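Local coordinates for Serine/threonine-protein kinase Tel1 (Chaetomium thermophilum, PDB 6SKY), which probably phosphorylates serine and threonine residues of target proteins, using ATP, to signal DNA damage as an ATM-family checkpoint kinase, at residues N2553-Q2561 against S2571-F2579. Residues are numbered along the deposited sequence; the frame is centred on the assembly and turned at random.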
ATOM      1  N   ASN A2553      21.624  32.902 -49.700  1.00 56.37           N
ATOM      2  CA  ASN A2553      21.071  33.119 -48.361  1.00 56.37           C
ATOM      3  C   ASN A2553      21.429  31.966 -47.439  1.00 56.37           C
ATOM      4  O   ASN A2553      20.845  30.874 -47.566  1.00 56.37           O
ATOM      5  CB  ASN A2553      19.554  33.271 -48.427  1.00 56.37           C
ATOM      6  CG  ASN A2553      19.124  34.465 -49.227  1.00 56.37           C
ATOM      7  OD1 ASN A2553      18.399  34.337 -50.206  1.00 56.37           O
ATOM      8  ND2 ASN A2553      19.555  35.644 -48.806  1.00 56.37           N
ATOM      9  N   PRO A2554      22.342  32.142 -46.493  1.00 54.22           N
ATOM     10  CA  PRO A2554      22.696  31.032 -45.600  1.00 54.22           C
ATOM     11  C   PRO A2554      21.832  30.958 -44.350  1.00 54.22           C
ATOM     12  O   PRO A2554      21.702  31.937 -43.613  1.00 54.22           O
ATOM     13  CB  PRO A2554      24.158  31.328 -45.253  1.00 54.22           C
ATOM     14  CG  PRO A2554      24.334  32.808 -45.491  1.00 54.22           C
ATOM     15  CD  PRO A2554      23.118  33.351 -46.190  1.00 54.22           C
ATOM     16  N   ILE A2555      21.246  29.791 -44.104  1.00 45.53           N
ATOM     17  CA  ILE A2555      20.407  29.535 -42.934  1.00 45.53           C
ATOM     18  C   ILE A2555      20.742  28.157 -42.397  1.00 45.53           C
ATOM     19  O   ILE A2555      21.346  27.335 -43.098  1.00 45.53           O
ATOM     20  CB  ILE A2555      18.911  29.601 -43.275  1.00 45.53           C
ATOM     21  CG1 ILE A2555      18.581  28.541 -44.315  1.00 45.53           C
ATOM     22  CG2 ILE A2555      18.533  30.962 -43.765  1.00 45.53           C
ATOM     23  CD1 ILE A2555      17.149  28.199 -44.369  1.00 45.53           C
ATOM     24  N   PRO A2556      20.361  27.867 -41.159  1.00 40.77           N
ATOM     25  CA  PRO A2556      20.440  26.499 -40.685  1.00 40.77           C
ATOM     26  C   PRO A2556      19.446  25.638 -41.436  1.00 40.77           C
ATOM     27  O   PRO A2556      18.462  26.157 -41.975  1.00 40.77           O
ATOM     28  CB  PRO A2556      20.073  26.617 -39.201  1.00 40.77           C
ATOM     29  CG  PRO A2556      19.310  27.841 -39.112  1.00 40.77           C
ATOM     30  CD  PRO A2556      19.916  28.771 -40.090  1.00 40.77           C
ATOM     31  N   PRO A2557      19.677  24.336 -41.526  1.00 38.94           N
ATOM     32  CA  PRO A2557      18.717  23.468 -42.190  1.00 38.94           C
ATOM     33  C   PRO A2557      17.368  23.563 -41.507  1.00 38.94           C
ATOM     34  O   PRO A2557      17.279  23.465 -40.275  1.00 38.94           O
ATOM     35  CB  PRO A2557      19.332  22.075 -42.027  1.00 38.94           C
ATOM     36  CG  PRO A2557      20.759  22.337 -41.787  1.00 38.94           C
ATOM     37  CD  PRO A2557      20.827  23.585 -41.011  1.00 38.94           C
ATOM     38  N   PRO A2558      16.297  23.784 -42.261  1.00 36.18           N
ATOM     39  CA  PRO A2558      15.007  24.062 -41.622  1.00 36.18           C
ATOM     40  C   PRO A2558      14.474  22.903 -40.814  1.00 36.18           C
ATOM     41  O   PRO A2558      13.615  23.115 -39.955  1.00 36.18           O
ATOM     42  CB  PRO A2558      14.094  24.385 -42.806  1.00 36.18           C
ATOM     43  CG  PRO A2558      15.000  24.640 -43.936  1.00 36.18           C
ATOM     44  CD  PRO A2558      16.187  23.788 -43.721  1.00 36.18           C
ATOM     45  N   THR A2559      14.965  21.691 -41.046  1.00 34.53           N
ATOM     46  CA  THR A2559      14.513  20.501 -40.344  1.00 34.53           C
ATOM     47  C   THR A2559      15.461  20.081 -39.238  1.00 34.53           C
ATOM     48  O   THR A2559      15.328  18.979 -38.710  1.00 34.53           O
ATOM     49  CB  THR A2559      14.336  19.357 -41.328  1.00 34.53           C
ATOM     50  OG1 THR A2559      15.598  19.061 -41.932  1.00 34.53           O
ATOM     51  CG2 THR A2559      13.362  19.742 -42.397  1.00 34.53           C
ATOM     52  N   LEU A2560      16.416  20.924 -38.883  1.00 38.33           N
ATOM     53  CA  LEU A2560      17.318  20.650 -37.778  1.00 38.33           C
ATOM     54  C   LEU A2560      16.688  21.128 -36.481  1.00 38.33           C
ATOM     55  O   LEU A2560      16.180  22.250 -36.410  1.00 38.33           O
ATOM     56  CB  LEU A2560      18.660  21.344 -37.999  1.00 38.33           C
ATOM     57  CG  LEU A2560      19.609  21.381 -36.811  1.00 38.33           C
ATOM     58  CD1 LEU A2560      20.205  20.019 -36.588  1.00 38.33           C
ATOM     59  CD2 LEU A2560      20.682  22.408 -37.034  1.00 38.33           C
ATOM     60  N   GLN A2561      16.729  20.285 -35.457  1.00 40.49           N
ATOM     61  CA  GLN A2561      16.175  20.628 -34.154  1.00 40.49           C
ATOM     62  C   GLN A2561      17.197  21.448 -33.382  1.00 40.49           C
ATOM     63  O   GLN A2561      18.259  20.943 -33.012  1.00 40.49           O
ATOM     64  CB  GLN A2561      15.797  19.367 -33.390  1.00 40.49           C
ATOM     65  CG  GLN A2561      15.090  18.337 -34.242  1.00 40.49           C
ATOM     66  CD  GLN A2561      14.437  17.251 -33.423  1.00 40.49           C
ATOM     67  OE1 GLN A2561      14.658  16.068 -33.654  1.00 40.49           O
ATOM     68  NE2 GLN A2561      13.620  17.649 -32.463  1.00 40.49           N
ATOM     69  N   SER A2571      25.095  31.381 -32.862  1.00 59.80           N
ATOM     70  CA  SER A2571      26.161  31.366 -33.853  1.00 59.80           C
ATOM     71  C   SER A2571      26.753  29.981 -34.044  1.00 59.80           C
ATOM     72  O   SER A2571      27.276  29.682 -35.121  1.00 59.80           O
ATOM     73  CB  SER A2571      27.263  32.344 -33.452  1.00 59.80           C
ATOM     74  OG  SER A2571      27.759  32.036 -32.163  1.00 59.80           O
ATOM     75  N   HIS A2572      26.668  29.125 -33.035  1.00 60.06           N
ATOM     76  CA  HIS A2572      27.195  27.772 -33.111  1.00 60.06           C
ATOM     77  C   HIS A2572      26.300  26.827 -33.897  1.00 60.06           C
ATOM     78  O   HIS A2572      26.495  25.612 -33.819  1.00 60.06           O
ATOM     79  CB  HIS A2572      27.405  27.213 -31.705  1.00 60.06           C
ATOM     80  CG  HIS A2572      26.137  27.046 -30.930  1.00 60.06           C
ATOM     81  ND1 HIS A2572      25.382  25.897 -30.978  1.00 60.06           N
ATOM     82  CD2 HIS A2572      25.487  27.890 -30.095  1.00 60.06           C
ATOM     83  CE1 HIS A2572      24.321  26.036 -30.203  1.00 60.06           C
ATOM     84  NE2 HIS A2572      24.360  27.237 -29.656  1.00 60.06           N
ATOM     85  N   VAL A2573      25.328  27.347 -34.637  1.00 54.64           N
ATOM     86  CA  VAL A2573      24.366  26.517 -35.353  1.00 54.64           C
ATOM     87  C   VAL A2573      24.865  26.290 -36.774  1.00 54.64           C
ATOM     88  O   VAL A2573      25.250  27.250 -37.453  1.00 54.64           O
ATOM     89  CB  VAL A2573      22.974  27.163 -35.354  1.00 54.64           C
ATOM     90  CG1 VAL A2573      21.902  26.107 -35.507  1.00 54.64           C
ATOM     91  CG2 VAL A2573      22.764  27.954 -34.087  1.00 54.64           C
ATOM     92  N   PRO A2574      24.869  25.055 -37.266  1.00 50.28           N
ATOM     93  CA  PRO A2574      25.367  24.803 -38.622  1.00 50.28           C
ATOM     94  C   PRO A2574      24.452  25.408 -39.673  1.00 50.28           C
ATOM     95  O   PRO A2574      23.244  25.182 -39.660  1.00 50.28           O
ATOM     96  CB  PRO A2574      25.382  23.275 -38.710  1.00 50.28           C
ATOM     97  CG  PRO A2574      24.387  22.839 -37.713  1.00 50.28           C
ATOM     98  CD  PRO A2574      24.482  23.811 -36.589  1.00 50.28           C
ATOM     99  N   MET A2575      25.035  26.168 -40.586  1.00 50.98           N
ATOM    100  CA  MET A2575      24.293  26.685 -41.723  1.00 50.98           C
ATOM    101  C   MET A2575      24.346  25.685 -42.867  1.00 50.98           C
ATOM    102  O   MET A2575      25.166  24.771 -42.883  1.00 50.98           O
ATOM    103  CB  MET A2575      24.856  28.028 -42.173  1.00 50.98           C
ATOM    104  CG  MET A2575      24.910  29.059 -41.076  1.00 50.98           C
ATOM    105  SD  MET A2575      23.308  29.755 -40.667  1.00 50.98           S
ATOM    106  CE  MET A2575      23.571  30.212 -38.959  1.00 50.98           C
ATOM    107  N   ILE A2576      23.443  25.856 -43.825  1.00 50.24           N
ATOM    108  CA  ILE A2576      23.490  25.023 -45.018  1.00 50.24           C
ATOM    109  C   ILE A2576      24.674  25.463 -45.863  1.00 50.24           C
ATOM    110  O   ILE A2576      24.755  26.620 -46.289  1.00 50.24           O
ATOM    111  CB  ILE A2576      22.186  25.111 -45.813  1.00 50.24           C
ATOM    112  CG1 ILE A2576      21.058  24.416 -45.071  1.00 50.24           C
ATOM    113  CG2 ILE A2576      22.359  24.475 -47.167  1.00 50.24           C
ATOM    114  CD1 ILE A2576      19.770  24.399 -45.834  1.00 50.24           C
ATOM    115  N   HIS A2577      25.607  24.545 -46.096  1.00 57.36           N
ATOM    116  CA  HIS A2577      26.756  24.853 -46.937  1.00 57.36           C
ATOM    117  C   HIS A2577      26.403  24.695 -48.407  1.00 57.36           C
ATOM    118  O   HIS A2577      26.522  25.639 -49.191  1.00 57.36           O
ATOM    119  CB  HIS A2577      27.933  23.954 -46.560  1.00 57.36           C
ATOM    120  CG  HIS A2577      29.157  24.182 -47.385  1.00 57.36           C
ATOM    121  ND1 HIS A2577      29.423  23.470 -48.533  1.00 57.36           N
ATOM    122  CD2 HIS A2577      30.193  25.038 -47.222  1.00 57.36           C
ATOM    123  CE1 HIS A2577      30.568  23.881 -49.047  1.00 57.36           C
ATOM    124  NE2 HIS A2577      31.055  24.832 -48.270  1.00 57.36           N
ATOM    125  N   LYS A2578      25.946  23.510 -48.794  1.00 55.58           N
ATOM    126  CA  LYS A2578      25.553  23.277 -50.174  1.00 55.58           C
ATOM    127  C   LYS A2578      24.492  22.192 -50.200  1.00 55.58           C
ATOM    128  O   LYS A2578      24.095  21.664 -49.164  1.00 55.58           O
ATOM    129  CB  LYS A2578      26.756  22.891 -51.034  1.00 55.58           C
ATOM    130  CG  LYS A2578      27.382  21.576 -50.647  1.00 55.58           C
ATOM    131  CD  LYS A2578      28.539  21.226 -51.551  1.00 55.58           C
ATOM    132  CE  LYS A2578      29.162  19.904 -51.140  1.00 55.58           C
ATOM    133  NZ  LYS A2578      30.379  19.578 -51.928  1.00 55.58           N
ATOM    134  N   PHE A2579      24.028  21.859 -51.394  1.00 51.32           N
ATOM    135  CA  PHE A2579      23.082  20.775 -51.586  1.00 51.32           C
ATOM    136  C   PHE A2579      23.730  19.682 -52.415  1.00 51.32           C
ATOM    137  O   PHE A2579      24.472  19.968 -53.356  1.00 51.32           O
ATOM    138  CB  PHE A2579      21.815  21.259 -52.279  1.00 51.32           C
ATOM    139  CG  PHE A2579      20.778  21.768 -51.341  1.00 51.32           C
ATOM    140  CD1 PHE A2579      19.668  21.011 -51.047  1.00 51.32           C
ATOM    141  CD2 PHE A2579      20.921  22.994 -50.734  1.00 51.32           C
ATOM    142  CE1 PHE A2579      18.722  21.478 -50.177  1.00 51.32           C
ATOM    143  CE2 PHE A2579      19.979  23.454 -49.863  1.00 51.32           C
ATOM    144  CZ  PHE A2579      18.880  22.703 -49.587  1.00 51.32           C
TER
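A single backbone hydrogen bond ties the two segments together: the N-H of Ile2576 reaches the carbonyl oxygen of Ile2555 at 2.7 Å (N to O). Three consecutive prolines, Pro2556 to Pro2558, have no N-H to give, which is consistent with the pairing stopping at one bond. CA-H...O contacts accompany it, Met2575 CA to Ile2555 O and, in the other direction, Pro2556 CA to Pro2574 O, both 3.3 Å.

Apolar packing makes up most of the remainder. Met2575, its chain bent at chi2 (-75°), lies alongside the Pro2556 ring and lays SD 3.6 Å from Pro2556 CD, the sulfur resting against the Ile2555-Pro2556 peptide. Ile2576 slides past Pro2557 in the opposite sense; with CG1 anti to the carbonyl carbon (chi1 -70°), that branch meets Pro2557 CG at 3.9 Å, while CD1 rests against Pro2557 CA (3.9 Å) and touches Pro2558 CD. Past the type I turn Pro2557-Leu2560, Leu2560 crosses Pro2574 at about a right angle, Leu2560 CD2 to Pro2574 CG 3.8 Å, and the same methyl touches CG1 of Val2573.

Tyr2466 of helix 2461-2472 packs on Ile2555 and Pro2558, and Tyr2605 of strand 2604-2611 on Pro2557 and Pro2574. The contact thus joins the loop after helix 2541-2552 to the start of strand 2576-2585 in the antiparallel sheet of the kinase N-lobe; Met2575, just before that strand, is bonded through its backbone to Thr2600. One N-H...O bond in a mostly buried interface suggests that apolar packing, probably aided by the restricted backbone of the prolines, holds the loop here.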